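Long-range contact in Rod shape determining protein RodA (Thermus thermophilus, PDB 6BAR), which probably polymerises lipid-linked disaccharide-peptide units into peptidoglycan glycan strands in the cell membrane, for cell wall elongation: residues L114-L122 with L135-V143. Sequence-based numbering, arbitrary orientation.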
# COMPACT_ATOMS: atom_id res chain seq x y z
N LEU A 114 -2.89 6.06 9.31
CA LEU A 114 -2.37 7.40 9.09
C LEU A 114 -3.06 8.08 7.92
O LEU A 114 -3.36 9.28 7.99
CB LEU A 114 -0.86 7.38 8.86
CG LEU A 114 -0.22 8.77 8.73
CD1 LEU A 114 -0.54 9.62 9.95
CD2 LEU A 114 1.28 8.68 8.54
N LEU A 115 -3.34 7.34 6.84
CA LEU A 115 -4.07 7.93 5.72
C LEU A 115 -5.44 8.44 6.18
O LEU A 115 -5.81 9.59 5.90
CB LEU A 115 -4.21 6.92 4.58
CG LEU A 115 -2.96 6.71 3.71
CD1 LEU A 115 -3.21 5.66 2.64
CD2 LEU A 115 -2.52 8.02 3.08
N LEU A 116 -6.18 7.61 6.93
CA LEU A 116 -7.49 8.03 7.42
C LEU A 116 -7.38 9.21 8.38
O LEU A 116 -8.13 10.19 8.26
CB LEU A 116 -8.19 6.86 8.11
CG LEU A 116 -8.77 5.83 7.14
CD1 LEU A 116 -9.37 4.63 7.88
CD2 LEU A 116 -9.81 6.49 6.26
N ALA A 117 -6.46 9.14 9.34
CA ALA A 117 -6.33 10.20 10.34
C ALA A 117 -5.96 11.53 9.69
O ALA A 117 -6.54 12.57 10.03
CB ALA A 117 -5.29 9.80 11.39
N LEU A 118 -5.01 11.52 8.76
CA LEU A 118 -4.60 12.76 8.12
C LEU A 118 -5.69 13.29 7.20
O LEU A 118 -5.93 14.51 7.16
CB LEU A 118 -3.30 12.54 7.35
CG LEU A 118 -2.42 13.79 7.17
CD1 LEU A 118 -2.10 14.43 8.53
CD2 LEU A 118 -1.15 13.47 6.42
N ALA A 119 -6.39 12.40 6.48
CA ALA A 119 -7.48 12.86 5.64
C ALA A 119 -8.58 13.53 6.46
O ALA A 119 -9.07 14.60 6.08
CB ALA A 119 -8.06 11.68 4.84
N LYS A 120 -8.96 12.92 7.59
CA LYS A 120 -10.03 13.50 8.40
C LYS A 120 -9.57 14.80 9.07
O LYS A 120 -10.30 15.80 9.06
CB LYS A 120 -10.52 12.50 9.45
CG LYS A 120 -11.67 13.03 10.32
CD LYS A 120 -12.03 12.06 11.45
CE LYS A 120 -13.21 12.58 12.29
NZ LYS A 120 -13.60 11.64 13.40
N ALA A 121 -8.37 14.81 9.65
CA ALA A 121 -7.92 16.03 10.30
C ALA A 121 -7.57 17.14 9.32
O ALA A 121 -7.36 18.28 9.76
CB ALA A 121 -6.71 15.75 11.20
N LEU A 122 -7.50 16.87 8.02
CA LEU A 122 -7.11 17.91 7.07
C LEU A 122 -8.24 18.30 6.11
O LEU A 122 -7.96 18.68 4.97
CB LEU A 122 -5.86 17.50 6.29
CG LEU A 122 -4.49 17.79 6.94
CD1 LEU A 122 -3.35 17.45 5.99
CD2 LEU A 122 -4.39 19.23 7.40
N LEU A 135 0.68 19.74 12.28
CA LEU A 135 -0.31 18.66 12.33
C LEU A 135 0.14 17.44 11.54
O LEU A 135 0.20 16.35 12.13
CB LEU A 135 -1.68 19.19 11.87
CG LEU A 135 -2.89 18.25 11.92
CD1 LEU A 135 -3.24 17.86 13.35
CD2 LEU A 135 -4.06 18.94 11.25
N PRO A 136 0.48 17.54 10.25
CA PRO A 136 1.04 16.35 9.57
C PRO A 136 2.33 15.88 10.20
O PRO A 136 2.57 14.66 10.26
CB PRO A 136 1.26 16.83 8.13
CG PRO A 136 0.48 18.07 7.99
CD PRO A 136 0.44 18.70 9.34
N ALA A 137 3.16 16.80 10.70
CA ALA A 137 4.38 16.41 11.40
C ALA A 137 4.07 15.57 12.63
O ALA A 137 4.59 14.46 12.78
CB ALA A 137 5.18 17.66 11.79
N LEU A 138 3.26 16.09 13.56
CA LEU A 138 3.05 15.33 14.79
C LEU A 138 2.18 14.11 14.58
O LEU A 138 2.11 13.26 15.48
CB LEU A 138 2.44 16.22 15.88
CG LEU A 138 1.09 16.91 15.67
CD1 LEU A 138 -0.08 16.07 16.19
CD2 LEU A 138 1.13 18.28 16.32
N LEU A 139 1.51 13.99 13.44
CA LEU A 139 0.78 12.75 13.16
C LEU A 139 1.62 11.72 12.42
O LEU A 139 1.33 10.52 12.53
CB LEU A 139 -0.49 13.06 12.36
CG LEU A 139 -1.61 13.74 13.15
CD1 LEU A 139 -2.80 13.93 12.24
CD2 LEU A 139 -1.98 12.93 14.38
N THR A 140 2.65 12.14 11.68
CA THR A 140 3.51 11.23 10.93
C THR A 140 4.77 10.82 11.68
O THR A 140 5.21 9.68 11.56
CB THR A 140 3.93 11.88 9.60
OG1 THR A 140 2.76 12.25 8.85
CG2 THR A 140 4.77 10.91 8.77
N LEU A 141 5.37 11.74 12.44
CA LEU A 141 6.64 11.43 13.08
C LEU A 141 6.58 10.23 14.01
O LEU A 141 7.51 9.41 13.95
CB LEU A 141 7.18 12.68 13.80
CG LEU A 141 7.73 13.76 12.87
CD1 LEU A 141 8.27 14.93 13.66
CD2 LEU A 141 8.81 13.20 11.94
N PRO A 142 5.57 10.04 14.86
CA PRO A 142 5.54 8.80 15.65
C PRO A 142 5.56 7.55 14.78
O PRO A 142 6.27 6.59 15.10
CB PRO A 142 4.24 8.93 16.45
CG PRO A 142 4.01 10.39 16.56
CD PRO A 142 4.45 10.93 15.23
N VAL A 143 4.84 7.55 13.66
CA VAL A 143 4.80 6.38 12.79
C VAL A 143 6.16 6.14 12.14
O VAL A 143 6.69 5.03 12.18
CB VAL A 143 3.68 6.51 11.74
CG1 VAL A 143 3.60 5.25 10.89
CG2 VAL A 143 2.36 6.79 12.42
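An antiparallel helix hairpin of the membrane-embedded SEDS fold brings Leu114, Leu118 and Ala121 against Leu135, Pro136, Leu139 and Thr140. The axes of the two short helical segments approach to 10.6 Å, with their N-to-C directions 171° apart. No hydrogen bond crosses; the contact is mainly apolar. Leu118 sits mid-interface. With CG anti to the backbone N (chi1 -153°), CD1 of Leu118 reaches the other helix, 3.8 Å from CD1 of Leu139 and close to CA of Pro136. The side chains of Leu118 and Leu139 cross at a slant, and Leu139 CD1 also meets CB of Ala121 more loosely. At the connecting end, CD2 of Leu135 lies 3.9 Å from CD2 of Leu122, the two side chains passing in opposite directions. The same Leu135 methyl lies against Ala121 O and CB.

This hairpin joins helices 106-121 and 131-148, and helix 153-170 also packs on it: Val163 touches Leu114, Leu118 and Thr140. At the other end Leu114 CD1 lies against the carbonyl of Leu139, while Leu114 CD2 meets Thr140 OG1 at 3.9 Å, the side chains crossing near a right angle. Thr140 OG1 donates to Pro136 O (2.8 Å), tilted 26° from the carbonyl plane. Thr140 N binds that oxygen from the opposite face. A valine in its place would probably leave Pro136 O with the backbone bond but without its hydroxyl donor. Leu139 O accepts a hydrogen bond from Tyr73 of helix 69-86.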